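PDB 5AQ1: glucose-6-phosphate dehydrogenase from Trypanosoma cruzi, which catalyses the NADP+-dependent oxidation of glucose 6-phosphate to 6-phosphogluconolactone, the entry step of the pentose phosphate pathway. Local coordinates for residues B[77-80]-B[81-84]; B[84-87]-B[88-92]; B[226-229]-B[230-233]. One frame throughout, in Å; residues are numbered along the deposited sequence.

Contact 1 (B[77-80]-B[81-84]); sequences EDVE and KWKK
E80 reaches forward along the helix surface to K83, the two side chains running side by side and pointing the same way. The carboxylate oxygen E80 OE2 takes the ammonium nitrogen K83 NZ at 3.0 Å in a salt bridge, approached on its syn side and 21° out of the carboxylate plane. A bend at chi3 (57°) swings the lysine end round to this oxygen. K83 NZ also donates to the carbonyl oxygens of L105 and I108, so the buried lysine ties the first turn of the helix to the end of helix 101-105 and the start of strand 108-112. K83 CD lies 3.7 Å from V79 CG1. On another flank, K81 CB rests 3.4 Å from D78 OD2, the aspartate and lysine side chains crossing at about a right angle. W82, whose ring meets Y110 edge-to-face, has CE3 at 4.2 Å from V79 CG1. The backbone ladder begins with W82 N to D78 O (3.2 Å) and continues from K83 N to V79 O and from K84 N to E80 O. With D78 at the N-cap position, this is the opening turn of an alpha helix in the Rossmann-type coenzyme domain, stapled by an i to i+3 salt bridge.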
loop_
_atom_site.group_PDB
_atom_site.type_symbol
_atom_site.label_atom_id
_atom_site.label_comp_id
_atom_site.label_asym_id
_atom_site.label_seq_id
_atom_site.Cartn_x
_atom_site.Cartn_y
_atom_site.Cartn_z
ATOM N N GLU B 77 -4.616 -53.489 -40.292
ATOM C CA GLU B 77 -4.783 -54.908 -40.614
ATOM C C GLU B 77 -5.412 -55.631 -39.418
ATOM O O GLU B 77 -6.303 -56.462 -39.591
ATOM C CB GLU B 77 -3.444 -55.577 -41.006
ATOM C CG GLU B 77 -2.778 -55.118 -42.316
ATOM C CD GLU B 77 -2.021 -53.802 -42.184
ATOM O OE1 GLU B 77 -2.329 -53.011 -41.263
ATOM O OE2 GLU B 77 -1.107 -53.559 -43.002
ATOM N N ASP B 78 -4.951 -55.300 -38.210
ATOM C CA ASP B 78 -5.507 -55.860 -36.978
ATOM C C ASP B 78 -5.693 -54.749 -35.941
ATOM O O ASP B 78 -4.724 -54.266 -35.352
ATOM C CB ASP B 78 -4.593 -56.963 -36.432
ATOM C CG ASP B 78 -5.262 -57.810 -35.357
ATOM O OD1 ASP B 78 -6.403 -57.503 -34.950
ATOM O OD2 ASP B 78 -4.639 -58.795 -34.915
ATOM N N VAL B 79 -6.947 -54.360 -35.721
ATOM C CA VAL B 79 -7.275 -53.252 -34.824
ATOM C C VAL B 79 -7.061 -53.663 -33.370
ATOM O O VAL B 79 -6.511 -52.897 -32.580
ATOM C CB VAL B 79 -8.732 -52.760 -35.014
ATOM C CG1 VAL B 79 -8.997 -51.523 -34.164
ATOM C CG2 VAL B 79 -9.015 -52.447 -36.477
ATOM N N GLU B 80 -7.494 -54.871 -33.027
ATOM C CA GLU B 80 -7.318 -55.412 -31.674
ATOM C C GLU B 80 -5.850 -55.485 -31.237
ATOM O O GLU B 80 -5.536 -55.232 -30.071
ATOM C CB GLU B 80 -7.980 -56.799 -31.556
ATOM C CG GLU B 80 -9.203 -56.875 -30.645
ATOM C CD GLU B 80 -10.009 -55.591 -30.590
ATOM O OE1 GLU B 80 -10.393 -55.077 -31.661
ATOM O OE2 GLU B 80 -10.244 -55.087 -29.472
ATOM N N LYS B 81 -4.963 -55.828 -32.167
ATOM C CA LYS B 81 -3.538 -55.954 -31.859
ATOM C C LYS B 81 -2.909 -54.582 -31.667
ATOM O O LYS B 81 -2.167 -54.362 -30.709
ATOM C CB LYS B 81 -2.804 -56.720 -32.962
ATOM C CG LYS B 81 -1.454 -57.268 -32.526
ATOM C CD LYS B 81 -0.739 -57.993 -33.656
ATOM C CE LYS B 81 0.145 -57.046 -34.454
ATOM N NZ LYS B 81 0.759 -57.727 -35.627
ATOM N N TRP B 82 -3.210 -53.668 -32.587
ATOM C CA TRP B 82 -2.785 -52.267 -32.482
ATOM C C TRP B 82 -3.172 -51.666 -31.132
ATOM O O TRP B 82 -2.362 -51.001 -30.488
ATOM C CB TRP B 82 -3.402 -51.452 -33.624
ATOM C CG TRP B 82 -3.240 -49.964 -33.505
ATOM C CD1 TRP B 82 -2.073 -49.260 -33.526
ATOM C CD2 TRP B 82 -4.291 -48.995 -33.377
ATOM N NE1 TRP B 82 -2.329 -47.914 -33.407
ATOM C CE2 TRP B 82 -3.683 -47.725 -33.317
ATOM C CE3 TRP B 82 -5.687 -49.080 -33.307
ATOM C CZ2 TRP B 82 -4.422 -46.547 -33.187
ATOM C CZ3 TRP B 82 -6.422 -47.908 -33.177
ATOM C CH2 TRP B 82 -5.788 -46.660 -33.116
ATOM N N LYS B 83 -4.407 -51.914 -30.706
ATOM C CA LYS B 83 -4.894 -51.426 -29.417
ATOM C C LYS B 83 -4.143 -52.052 -28.244
ATOM O O LYS B 83 -3.686 -51.349 -27.344
ATOM C CB LYS B 83 -6.394 -51.690 -29.276
ATOM C CG LYS B 83 -7.258 -50.744 -30.095
ATOM C CD LYS B 83 -8.597 -51.363 -30.462
ATOM C CE LYS B 83 -9.375 -51.804 -29.239
ATOM N NZ LYS B 83 -10.778 -52.166 -29.578
ATOM N N LYS B 84 -4.011 -53.374 -28.267
ATOM C CA LYS B 84 -3.397 -54.105 -27.161
ATOM C C LYS B 84 -1.880 -53.904 -27.074
ATOM O O LYS B 84 -1.338 -53.775 -25.976
ATOM C CB LYS B 84 -3.721 -55.598 -27.270
ATOM C CG LYS B 84 -3.369 -56.402 -26.029
ATOM C CD LYS B 84 -3.507 -57.888 -26.294
ATOM C CE LYS B 84 -3.290 -58.680 -25.019
ATOM N NZ LYS B 84 -3.399 -60.143 -25.259
#

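Contact 2 (B[84-87]-B[88-92])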
loop_
_atom_site.group_PDB
_atom_site.type_symbol
_atom_site.label_atom_id
_atom_site.label_comp_id
_atom_site.label_asym_id
_atom_site.label_seq_id
_atom_site.Cartn_x
_atom_site.Cartn_y
_atom_site.Cartn_z
ATOM N N LYS B 84 -4.011 -53.374 -28.267
ATOM C CA LYS B 84 -3.397 -54.105 -27.161
ATOM C C LYS B 84 -1.880 -53.904 -27.074
ATOM O O LYS B 84 -1.338 -53.775 -25.976
ATOM C CB LYS B 84 -3.721 -55.598 -27.270
ATOM C CG LYS B 84 -3.369 -56.402 -26.029
ATOM C CD LYS B 84 -3.507 -57.888 -26.294
ATOM C CE LYS B 84 -3.290 -58.680 -25.019
ATOM N NZ LYS B 84 -3.399 -60.143 -25.259
ATOM N N ASP B 85 -1.200 -53.885 -28.221
ATOM C CA ASP B 85 0.265 -53.799 -28.252
ATOM C C ASP B 85 0.780 -52.362 -28.281
ATOM O O ASP B 85 1.573 -51.971 -27.422
ATOM C CB ASP B 85 0.825 -54.576 -29.449
ATOM C CG ASP B 85 0.593 -56.076 -29.335
ATOM O OD1 ASP B 85 0.204 -56.550 -28.245
ATOM O OD2 ASP B 85 0.806 -56.786 -30.340
ATOM N N THR B 86 0.337 -51.582 -29.262
ATOM C CA THR B 86 0.834 -50.216 -29.430
ATOM C C THR B 86 0.233 -49.261 -28.399
ATOM O O THR B 86 0.954 -48.725 -27.560
ATOM C CB THR B 86 0.575 -49.688 -30.855
ATOM O OG1 THR B 86 1.086 -50.629 -31.811
ATOM C CG2 THR B 86 1.247 -48.334 -31.070
ATOM N N LEU B 87 -1.083 -49.064 -28.463
ATOM C CA LEU B 87 -1.774 -48.090 -27.605
ATOM C C LEU B 87 -1.582 -48.363 -26.120
ATOM O O LEU B 87 -1.136 -47.489 -25.380
ATOM C CB LEU B 87 -3.276 -48.046 -27.922
ATOM C CG LEU B 87 -3.766 -46.985 -28.915
ATOM C CD1 LEU B 87 -2.867 -46.869 -30.139
ATOM C CD2 LEU B 87 -5.202 -47.286 -29.325
ATOM N N ALA B 88 -1.916 -49.580 -25.695
ATOM C CA ALA B 88 -1.829 -49.950 -24.280
ATOM C C ALA B 88 -0.404 -49.849 -23.730
ATOM O O ALA B 88 -0.216 -49.679 -22.530
ATOM C CB ALA B 88 -2.389 -51.347 -24.058
ATOM N N GLY B 89 0.590 -49.954 -24.611
ATOM C CA GLY B 89 1.988 -49.753 -24.239
ATOM C C GLY B 89 2.297 -48.408 -23.601
ATOM O O GLY B 89 3.241 -48.302 -22.821
ATOM N N PHE B 90 1.509 -47.384 -23.926
ATOM C CA PHE B 90 1.728 -46.037 -23.389
ATOM C C PHE B 90 0.846 -45.683 -22.187
ATOM O O PHE B 90 0.926 -44.566 -21.675
ATOM C CB PHE B 90 1.534 -44.999 -24.495
ATOM C CG PHE B 90 2.521 -45.125 -25.619
ATOM C CD1 PHE B 90 2.248 -45.934 -26.712
ATOM C CD2 PHE B 90 3.725 -44.433 -25.585
ATOM C CE1 PHE B 90 3.156 -46.052 -27.751
ATOM C CE2 PHE B 90 4.638 -44.547 -26.621
ATOM C CZ PHE B 90 4.352 -45.357 -27.706
ATOM N N PHE B 91 0.022 -46.623 -21.728
ATOM C CA PHE B 91 -0.803 -46.392 -20.540
ATOM C C PHE B 91 0.051 -46.529 -19.284
ATOM O O PHE B 91 0.928 -47.392 -19.208
ATOM C CB PHE B 91 -1.981 -47.376 -20.460
ATOM C CG PHE B 91 -2.934 -47.319 -21.630
ATOM C CD1 PHE B 91 -2.883 -46.295 -22.579
ATOM C CD2 PHE B 91 -3.922 -48.289 -21.757
ATOM C CE1 PHE B 91 -3.775 -46.269 -23.639
ATOM C CE2 PHE B 91 -4.817 -48.262 -22.812
ATOM C CZ PHE B 91 -4.744 -47.251 -23.753
ATOM N N THR B 92 -0.224 -45.682 -18.299
ATOM C CA THR B 92 0.519 -45.679 -17.044
ATOM C C THR B 92 -0.422 -45.962 -15.879
ATOM O O THR B 92 -1.644 -46.004 -16.053
ATOM C CB THR B 92 1.232 -44.328 -16.813
ATOM O OG1 THR B 92 0.266 -43.298 -16.565
ATOM C CG2 THR B 92 2.088 -43.958 -18.023
#
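F90 N donates to L87 O at 3.0 Å, the firmer of the two hydrogen bonds that join the two segments at the C-terminal part of helix 79-87. Although the N-H points well at its acceptor (161°), the donor stands above the carbonyl plane, 46° out of it. The other bond, G89 N to T86 O at 3.2 Å, is weak and poorly aligned. Both span three residues, as does F91 N to A88 O just beyond, so the backbone continues in tight turns.

The same carbonyls are flanked by aromatic carbons. T86 O lies near the plane of the F90 ring at its edge, 3.2 Å from F90 CD1, and L87 O sits at that edge too. With chi1 of -63°, F90 CG lies beside its own backbone N, which brings the ring back along the turn. F91 offers a face instead: L87 O lies over it, 3.4 Å from F91 CE1, while A88 CA stands 3.6 Å above the ring centre. A88 CB meets K84 O at 3.3 Å.

Farther out, F91 stacks on F54, L87 packs on F50 and F90 on P51, all of helix 43-58, while F91 also touches V101 and L105 of helix 101-105. L87 O thus accepts one good N-H bond and lies between the F91 face and the F90 edge, consistent with a carbonyl that is partly shielded from water.

Contact 3 (B[226-229]-B[230-233]); sequences FANR and VFSA
N228 O accepts from S232 N at 3.0 Å, in the carbonyl plane and with an N-H angle of 157°, and also receives a weak bond from F231 N at 3.3 Å. One residue on, R229 O takes A233 N at 3.0 Å in a straight bond (169°). N228 occupies the N-cap position of the short helix 229-232, yet its amide makes no capping bond: ND2 turns back to T224 O, while OD1 accepts from N394 ND2 and T411 N of a neighbouring subunit. N228 CB approaches F231 CD2 at 4.3 Å.

With OG anti to the backbone N (chi1 -176°), S232 reaches E383 OE2 of that subunit and hydrogen-bonds to it. R229 NE forms a salt bridge with the other carboxylate oxygen, OE1, of the same E383, so one glutamate receives both side chains. The arginine chain is bent at chi2 and chi3, and its NH2 also makes a long, weak ion pair with D354 of a third subunit. V230 CG1 lies 4.3 Å above the centre of the F231 ring, and across the interface V230 packs on F380 and F231 on L410 of the first neighbour.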
loop_
_atom_site.group_PDB
_atom_site.type_symbol
_atom_site.label_atom_id
_atom_site.label_comp_id
_atom_site.label_asym_id
_atom_site.label_seq_id
_atom_site.Cartn_x
_atom_site.Cartn_y
_atom_site.Cartn_z
ATOM N N PHE B 226 -5.320 -14.912 -6.174
ATOM C CA PHE B 226 -6.574 -14.218 -5.880
ATOM C C PHE B 226 -7.427 -14.827 -4.765
ATOM O O PHE B 226 -8.482 -14.288 -4.446
ATOM C CB PHE B 226 -7.403 -14.090 -7.159
ATOM C CG PHE B 226 -6.687 -13.386 -8.283
ATOM C CD1 PHE B 226 -6.294 -12.061 -8.153
ATOM C CD2 PHE B 226 -6.421 -14.042 -9.476
ATOM C CE1 PHE B 226 -5.642 -11.407 -9.187
ATOM C CE2 PHE B 226 -5.772 -13.394 -10.516
ATOM C CZ PHE B 226 -5.382 -12.073 -10.371
ATOM N N ALA B 227 -6.987 -15.936 -4.174
ATOM C CA ALA B 227 -7.685 -16.524 -3.019
ATOM C C ALA B 227 -7.000 -16.178 -1.700
ATOM O O ALA B 227 -7.520 -16.483 -0.627
ATOM C CB ALA B 227 -7.782 -18.036 -3.172
ATOM N N ASN B 228 -5.844 -15.526 -1.788
ATOM C CA ASN B 228 -4.965 -15.322 -0.648
ATOM C C ASN B 228 -4.604 -13.853 -0.492
ATOM O O ASN B 228 -4.004 -13.263 -1.390
ATOM C CB ASN B 228 -3.689 -16.135 -0.858
ATOM C CG ASN B 228 -3.962 -17.616 -0.967
ATOM O OD1 ASN B 228 -4.584 -18.204 -0.085
ATOM N ND2 ASN B 228 -3.504 -18.227 -2.050
ATOM N N ARG B 229 -4.958 -13.268 0.649
ATOM C CA ARG B 229 -4.622 -11.873 0.921
ATOM C C ARG B 229 -3.115 -11.658 0.895
ATOM O O ARG B 229 -2.637 -10.642 0.389
ATOM C CB ARG B 229 -5.197 -11.424 2.271
ATOM C CG ARG B 229 -4.776 -10.027 2.724
ATOM C CD ARG B 229 -5.073 -8.960 1.682
ATOM N NE ARG B 229 -6.513 -8.839 1.449
ATOM C CZ ARG B 229 -7.307 -7.900 1.967
ATOM N NH1 ARG B 229 -6.823 -6.943 2.758
ATOM N NH2 ARG B 229 -8.605 -7.912 1.675
ATOM N N VAL B 230 -2.379 -12.628 1.431
ATOM C CA VAL B 230 -0.918 -12.556 1.508
ATOM C C VAL B 230 -0.274 -12.229 0.158
ATOM O O VAL B 230 0.612 -11.379 0.091
ATOM C CB VAL B 230 -0.336 -13.861 2.096
ATOM C CG1 VAL B 230 1.158 -13.988 1.824
ATOM C CG2 VAL B 230 -0.606 -13.914 3.593
ATOM N N PHE B 231 -0.719 -12.890 -0.908
ATOM C CA PHE B 231 -0.150 -12.666 -2.239
ATOM C C PHE B 231 -0.860 -11.574 -3.020
ATOM O O PHE B 231 -0.247 -10.918 -3.863
ATOM C CB PHE B 231 -0.114 -13.967 -3.038
ATOM C CG PHE B 231 0.852 -14.973 -2.486
ATOM C CD1 PHE B 231 2.200 -14.659 -2.359
ATOM C CD2 PHE B 231 0.424 -16.223 -2.079
ATOM C CE1 PHE B 231 3.100 -15.570 -1.842
ATOM C CE2 PHE B 231 1.324 -17.140 -1.568
ATOM C CZ PHE B 231 2.663 -16.815 -1.448
ATOM N N SER B 232 -2.139 -11.365 -2.732
ATOM C CA SER B 232 -2.889 -10.275 -3.344
ATOM C C SER B 232 -2.227 -8.925 -3.047
ATOM O O SER B 232 -2.007 -8.119 -3.954
ATOM C CB SER B 232 -4.325 -10.276 -2.826
ATOM O OG SER B 232 -5.093 -9.281 -3.469
ATOM N N ALA B 233 -1.896 -8.707 -1.776
ATOM C CA ALA B 233 -1.295 -7.453 -1.311
ATOM C C ALA B 233 0.114 -7.203 -1.857
ATOM O O ALA B 233 0.533 -6.052 -1.984
ATOM C CB ALA B 233 -1.268 -7.426 0.211
#

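In the fold
Contacts 1 and 2 follow one another along helix 79-87 and its flanks in the coenzyme-binding domain. Their centres lie 11 Å apart; they share K84 and are joined by probable hydrogen bonds from L87 N to W82 O and from A88 N to K83 O. Contact 1 covers the first turn, contact 2 the later part and the chain that leads toward helix 101-105. The side chains of W82 and L87 lie about 9 and 10 Å from the bound NADPH. Contact 3 comes much later, on helix 229-232 in the C-terminal part of the protein, its centre 52 Å from that of contact 1 and 43 Å from that of contact 2. It lies at a subunit interface of the four-chain assembly, consistent with a role in association.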